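PDB 3TXY: isochorismatase family protein family from Burkholderia thailandensis, which is of unknown function, having the isochorismatase-type fold and only tentatively assigned a hydrolase activity. Local coordinates for residues P8-N11 with P12-L16; V31-G35 with G36-A40; L95-Q98 with P99-V103. All coordinates share one frame; numbering follows the deposited sequence.

All three contacts are local, each made where a loop runs into a regular element of the alpha/beta fold. Contacts 1 and 3 lie at the surface and lead into strands of the same parallel sheet, contact 1 into the inner strand 14-19 and contact 3 into 102-106, one of the two edge strands within this chain. Contact 2 is partly buried and starts helix 35-51. The chemistry follows the place: contact 1 joins its segments by apolar packing without a cross-segment hydrogen bond, contact 2 by helix-capping and first-turn bonds, contact 3 by a turn and an aspartate side chain. Contacts 2 and 3 meet where Val39 CG1 lies 3.5 Å from Leu95 N.

Contact 1 (P8-N11 with P12-L16); sequences PTLN and PTVAL
An inverse gamma turn centred on Thr13 brings the chain round into strand 14-19, which lies inside the parallel sheet, and side chains before and after the bend come together. Leu10 and Val14, four residues apart, make the apolar part of the contact, with Leu10 CD2 4.1 Å from Val14 CG2 and the two side chains set obliquely to each other. A chi1 of 65° sets Val14 CG1 between the backbone N and the carbonyl carbon and points CG2 away from N, where it meets Leu10. The same side chain also packs against the backbone before the turn: Val14 CB is 3.6 Å from Asn11 O and Val14 CG1 3.8 Å from that oxygen, so the carbonyl lies against the base of the valine. Within the bend, Val14 N reaches back to Pro12 O over 3.0 Å, a weak bond of the kind a gamma turn makes. Thr13 OG1 approaches the other segment at Asn11 CB, 3.7 Å away, but this is a touch alone; its hydrogen-bonding partner is the hydroxyl of Thr127. No hydrogen bond joins 8-11 to 12-16, but further hydrogen bonds tie the bend to its surroundings. Asn11 N is bonded to the carboxylate of Asp128, and Thr13 also has backbone bonds to Thr127, just before the adjoining strand 128-134, and to Asp128 at its start. Leu10 and Val14 both rest on Asp128 of that strand and on helix 186-194, through Ala192 and Leu193 respectively, while Val14 further touches Phe49 of helix 35-51.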
# COMPACT_ATOMS: atom_id res chain seq x y z
N PRO A 8 21.85 6.03 5.17
CA PRO A 8 21.25 5.48 3.96
C PRO A 8 22.04 5.87 2.73
O PRO A 8 22.77 6.86 2.73
CB PRO A 8 19.87 6.14 3.94
CG PRO A 8 20.08 7.44 4.63
CD PRO A 8 21.04 7.12 5.74
N THR A 9 21.89 5.08 1.68
CA THR A 9 22.45 5.43 0.39
C THR A 9 21.45 6.29 -0.37
O THR A 9 20.29 5.89 -0.54
CB THR A 9 22.72 4.18 -0.47
OG1 THR A 9 23.62 3.30 0.22
CG2 THR A 9 23.33 4.59 -1.80
N LEU A 10 21.91 7.47 -0.81
CA LEU A 10 21.06 8.39 -1.54
C LEU A 10 21.73 8.89 -2.81
O LEU A 10 22.88 9.36 -2.77
CB LEU A 10 20.73 9.63 -0.68
CG LEU A 10 19.73 9.55 0.47
CD1 LEU A 10 19.67 10.93 1.09
CD2 LEU A 10 18.37 9.10 -0.03
N ASN A 11 21.00 8.84 -3.92
CA ASN A 11 21.39 9.56 -5.13
C ASN A 11 21.21 11.07 -4.94
O ASN A 11 20.40 11.48 -4.10
CB ASN A 11 20.57 9.06 -6.32
CG ASN A 11 20.86 7.63 -6.64
OD1 ASN A 11 21.99 7.30 -7.02
ND2 ASN A 11 19.86 6.75 -6.50
N PRO A 12 21.95 11.90 -5.71
CA PRO A 12 21.79 13.36 -5.59
C PRO A 12 20.40 13.88 -5.95
O PRO A 12 19.98 14.94 -5.50
CB PRO A 12 22.80 13.93 -6.60
CG PRO A 12 23.72 12.82 -6.92
CD PRO A 12 22.99 11.53 -6.68
N THR A 13 19.73 13.12 -6.81
CA THR A 13 18.40 13.41 -7.33
C THR A 13 17.34 12.95 -6.33
O THR A 13 16.62 11.97 -6.56
CB THR A 13 18.25 12.70 -8.70
OG1 THR A 13 18.73 11.34 -8.62
CG2 THR A 13 19.07 13.44 -9.73
N VAL A 14 17.29 13.66 -5.21
CA VAL A 14 16.45 13.28 -4.08
C VAL A 14 15.50 14.41 -3.68
O VAL A 14 15.87 15.57 -3.69
CB VAL A 14 17.31 12.85 -2.85
CG1 VAL A 14 18.12 14.01 -2.31
CG2 VAL A 14 16.43 12.23 -1.77
N ALA A 15 14.28 14.03 -3.32
CA ALA A 15 13.25 14.92 -2.80
C ALA A 15 12.79 14.51 -1.40
O ALA A 15 12.80 13.33 -1.04
CB ALA A 15 12.05 14.94 -3.76
N LEU A 16 12.39 15.52 -0.63
CA LEU A 16 11.75 15.35 0.68
C LEU A 16 10.24 15.38 0.45
O LEU A 16 9.73 16.31 -0.16
CB LEU A 16 12.14 16.47 1.65
CG LEU A 16 11.69 16.33 3.12
CD1 LEU A 16 12.37 15.16 3.83
CD2 LEU A 16 11.96 17.62 3.89

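Contact 2 (V31-G35 with G36-A40)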
# COMPACT_ATOMS: atom_id res chain seq x y z
N VAL A 31 2.76 8.16 18.55
CA VAL A 31 4.03 7.74 19.11
C VAL A 31 4.93 7.27 17.96
O VAL A 31 4.44 6.93 16.88
CB VAL A 31 3.83 6.60 20.14
CG1 VAL A 31 3.14 7.16 21.39
CG2 VAL A 31 3.06 5.44 19.52
N PRO A 32 6.26 7.20 18.20
CA PRO A 32 7.03 7.43 19.42
C PRO A 32 7.46 8.89 19.63
O PRO A 32 8.14 9.19 20.62
CB PRO A 32 8.25 6.53 19.21
CG PRO A 32 8.48 6.63 17.74
CD PRO A 32 7.11 6.68 17.12
N GLN A 33 7.09 9.76 18.71
CA GLN A 33 7.24 11.18 18.93
C GLN A 33 5.95 11.91 18.55
O GLN A 33 5.15 11.41 17.75
CB GLN A 33 8.48 11.74 18.20
CG GLN A 33 8.55 11.45 16.72
CD GLN A 33 9.23 10.13 16.36
OE1 GLN A 33 10.31 9.80 16.89
NE2 GLN A 33 8.65 9.42 15.40
N SER A 34 5.76 13.11 19.11
CA SER A 34 4.50 13.83 18.95
C SER A 34 4.38 14.39 17.54
O SER A 34 5.34 14.38 16.76
CB SER A 34 4.39 14.97 19.99
OG SER A 34 5.31 16.03 19.71
N GLY A 35 3.18 14.88 17.21
CA GLY A 35 2.97 15.57 15.94
C GLY A 35 3.91 16.75 15.80
O GLY A 35 4.50 16.98 14.73
N GLY A 36 4.05 17.51 16.89
CA GLY A 36 4.96 18.66 16.95
C GLY A 36 6.41 18.29 16.64
O GLY A 36 7.09 19.00 15.90
N ASP A 37 6.87 17.18 17.18
CA ASP A 37 8.23 16.71 16.90
C ASP A 37 8.38 16.28 15.45
O ASP A 37 9.44 16.50 14.85
CB ASP A 37 8.61 15.52 17.78
CG ASP A 37 8.77 15.89 19.25
OD1 ASP A 37 8.87 17.09 19.60
OD2 ASP A 37 8.78 14.94 20.07
N VAL A 38 7.35 15.66 14.89
CA VAL A 38 7.41 15.25 13.49
C VAL A 38 7.49 16.49 12.60
O VAL A 38 8.27 16.54 11.66
CB VAL A 38 6.19 14.40 13.08
CG1 VAL A 38 6.20 14.15 11.58
CG2 VAL A 38 6.16 13.10 13.87
N VAL A 39 6.69 17.50 12.93
CA VAL A 39 6.73 18.78 12.24
C VAL A 39 8.12 19.41 12.35
O VAL A 39 8.70 19.82 11.35
CB VAL A 39 5.64 19.76 12.76
CG1 VAL A 39 5.85 21.17 12.19
CG2 VAL A 39 4.25 19.24 12.40
N ALA A 40 8.67 19.45 13.56
CA ALA A 40 9.98 20.10 13.78
C ALA A 40 11.08 19.40 12.99
O ALA A 40 11.91 20.05 12.34
CB ALA A 40 10.34 20.10 15.25
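Ser34 OG receives the backbone N-H of Asp37 across 3.2 Å, with an N-H...O angle of 158°. The hydroxyl is brought over the start of the helix by a first torsion of 70°, which places OG between the serine's own N and carbonyl carbon. Next to this bond the Asp37 side chain folds back over the serine, its CG 3.5 Å from Ser34 OG. The carbonyl of the same serine opens the regular helical pattern, its O accepting from Val38 N at 3.0 Å. Gly35 repeats the step one residue on: its O takes Val39 N at 2.9 Å. Ser34 thus uses both its hydroxyl and its carbonyl oxygen on first-turn amides.

Gln33 takes part through its aliphatic atoms. Its CB lies 3.7 Å from Asp37 OD2, and its CG meets Val38 CG2 at 4.1 Å, the two side chains crossing at about a right angle. A bend at chi2 (-88°) then carries the amide off from the helix, where NE2 donates to Ser158 O of strand 153-162. The backbone O of Gln33 is held by the hydroxyl of Ser162, and Val38 also touches Ser162 of that strand and Leu21 of a loop. The whole is a serine N-cap, in which a side-chain oxygen satisfies an amide that has no preceding helical turn to bond to, here at the beginning of helix 35-51.

Contact 3 (L95-Q98 with P99-V103)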
# COMPACT_ATOMS: atom_id res chain seq x y z
N LEU A 95 5.65 24.13 10.36
CA LEU A 95 6.24 23.39 9.23
C LEU A 95 7.02 24.28 8.28
O LEU A 95 7.88 23.80 7.56
CB LEU A 95 5.14 22.65 8.46
CG LEU A 95 5.59 21.57 7.48
CD1 LEU A 95 6.33 20.44 8.18
CD2 LEU A 95 4.35 21.04 6.75
N GLY A 96 6.73 25.58 8.28
CA GLY A 96 7.43 26.55 7.45
C GLY A 96 7.27 26.38 5.96
O GLY A 96 8.23 26.57 5.20
N VAL A 97 6.08 25.99 5.52
CA VAL A 97 5.82 25.79 4.09
C VAL A 97 6.02 27.11 3.34
O VAL A 97 5.41 28.13 3.70
CB VAL A 97 4.40 25.22 3.82
CG1 VAL A 97 4.16 25.12 2.32
CG2 VAL A 97 4.24 23.84 4.47
N GLN A 98 6.90 27.09 2.33
CA GLN A 98 7.27 28.30 1.58
C GLN A 98 6.49 28.36 0.26
O GLN A 98 6.13 27.33 -0.29
CB GLN A 98 8.77 28.29 1.26
CG GLN A 98 9.70 27.99 2.42
CD GLN A 98 11.15 28.28 2.07
OE1 GLN A 98 11.45 28.65 0.94
NE2 GLN A 98 12.05 28.14 3.04
N PRO A 99 6.22 29.58 -0.26
CA PRO A 99 5.52 29.70 -1.55
C PRO A 99 6.12 28.94 -2.76
O PRO A 99 5.38 28.65 -3.68
CB PRO A 99 5.51 31.22 -1.79
CG PRO A 99 5.52 31.81 -0.42
CD PRO A 99 6.35 30.88 0.43
N LEU A 100 7.42 28.61 -2.75
CA LEU A 100 8.03 27.86 -3.88
C LEU A 100 8.17 26.36 -3.61
O LEU A 100 8.71 25.62 -4.44
CB LEU A 100 9.38 28.46 -4.28
CG LEU A 100 9.26 29.85 -4.90
CD1 LEU A 100 10.63 30.50 -5.05
CD2 LEU A 100 8.54 29.79 -6.25
N ASP A 101 7.68 25.93 -2.45
CA ASP A 101 7.65 24.53 -2.12
C ASP A 101 6.54 23.89 -2.93
O ASP A 101 5.59 24.55 -3.33
CB ASP A 101 7.39 24.36 -0.62
CG ASP A 101 8.60 24.75 0.21
OD1 ASP A 101 9.74 24.69 -0.31
OD2 ASP A 101 8.41 25.10 1.39
N VAL A 102 6.66 22.60 -3.15
CA VAL A 102 5.65 21.90 -3.90
C VAL A 102 4.57 21.50 -2.93
O VAL A 102 4.88 20.90 -1.92
CB VAL A 102 6.24 20.68 -4.59
CG1 VAL A 102 5.18 19.95 -5.41
CG2 VAL A 102 7.41 21.12 -5.45
N VAL A 103 3.32 21.88 -3.20
CA VAL A 103 2.17 21.46 -2.38
C VAL A 103 1.31 20.47 -3.17
O VAL A 103 0.84 20.79 -4.27
CB VAL A 103 1.31 22.67 -1.91
CG1 VAL A 103 0.02 22.20 -1.24
CG2 VAL A 103 2.11 23.55 -0.96
O HOH W 1 9.58 29.97 -1.37
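Gln98 and Asp101 face each other across a tight bend, and two hydrogen bonds close it. Asp101 OD2 accepts Gln98 N at 2.7 Å and 160°, approached from above the carboxylate plane rather than within it. In return Asp101 N donates to Gln98 O over 3.0 Å. The carboxylate is swung toward the glutamine because Asp101 CG lies beside its own backbone N and opposite the carbonyl carbon (chi1 -72°). OD2 also sits 3.2 Å from Gln98 CB, so the aliphatic base of the glutamine lies against that oxygen.

Gln98 to Asp101 form a type I beta turn that reverses the chain just before strand 102-106, an edge strand of the parallel sheet within this chain. Pro99 takes the second position of the turn, where its phi of -54° suits the ring. A water links Gln98 OE1, to which it donates, with Leu100 N, from which it accepts at 2.9 Å. Asp101 OD2 has a second partner, a salt bridge to Arg50 of helix 35-51, a positive charge that would probably favour the ionised carboxylate. Flanking the turn along the chain, Val97 CG1 and Val103 CG2 meet at 4.2 Å, their side chains crossing at about a right angle; both touch Phe91.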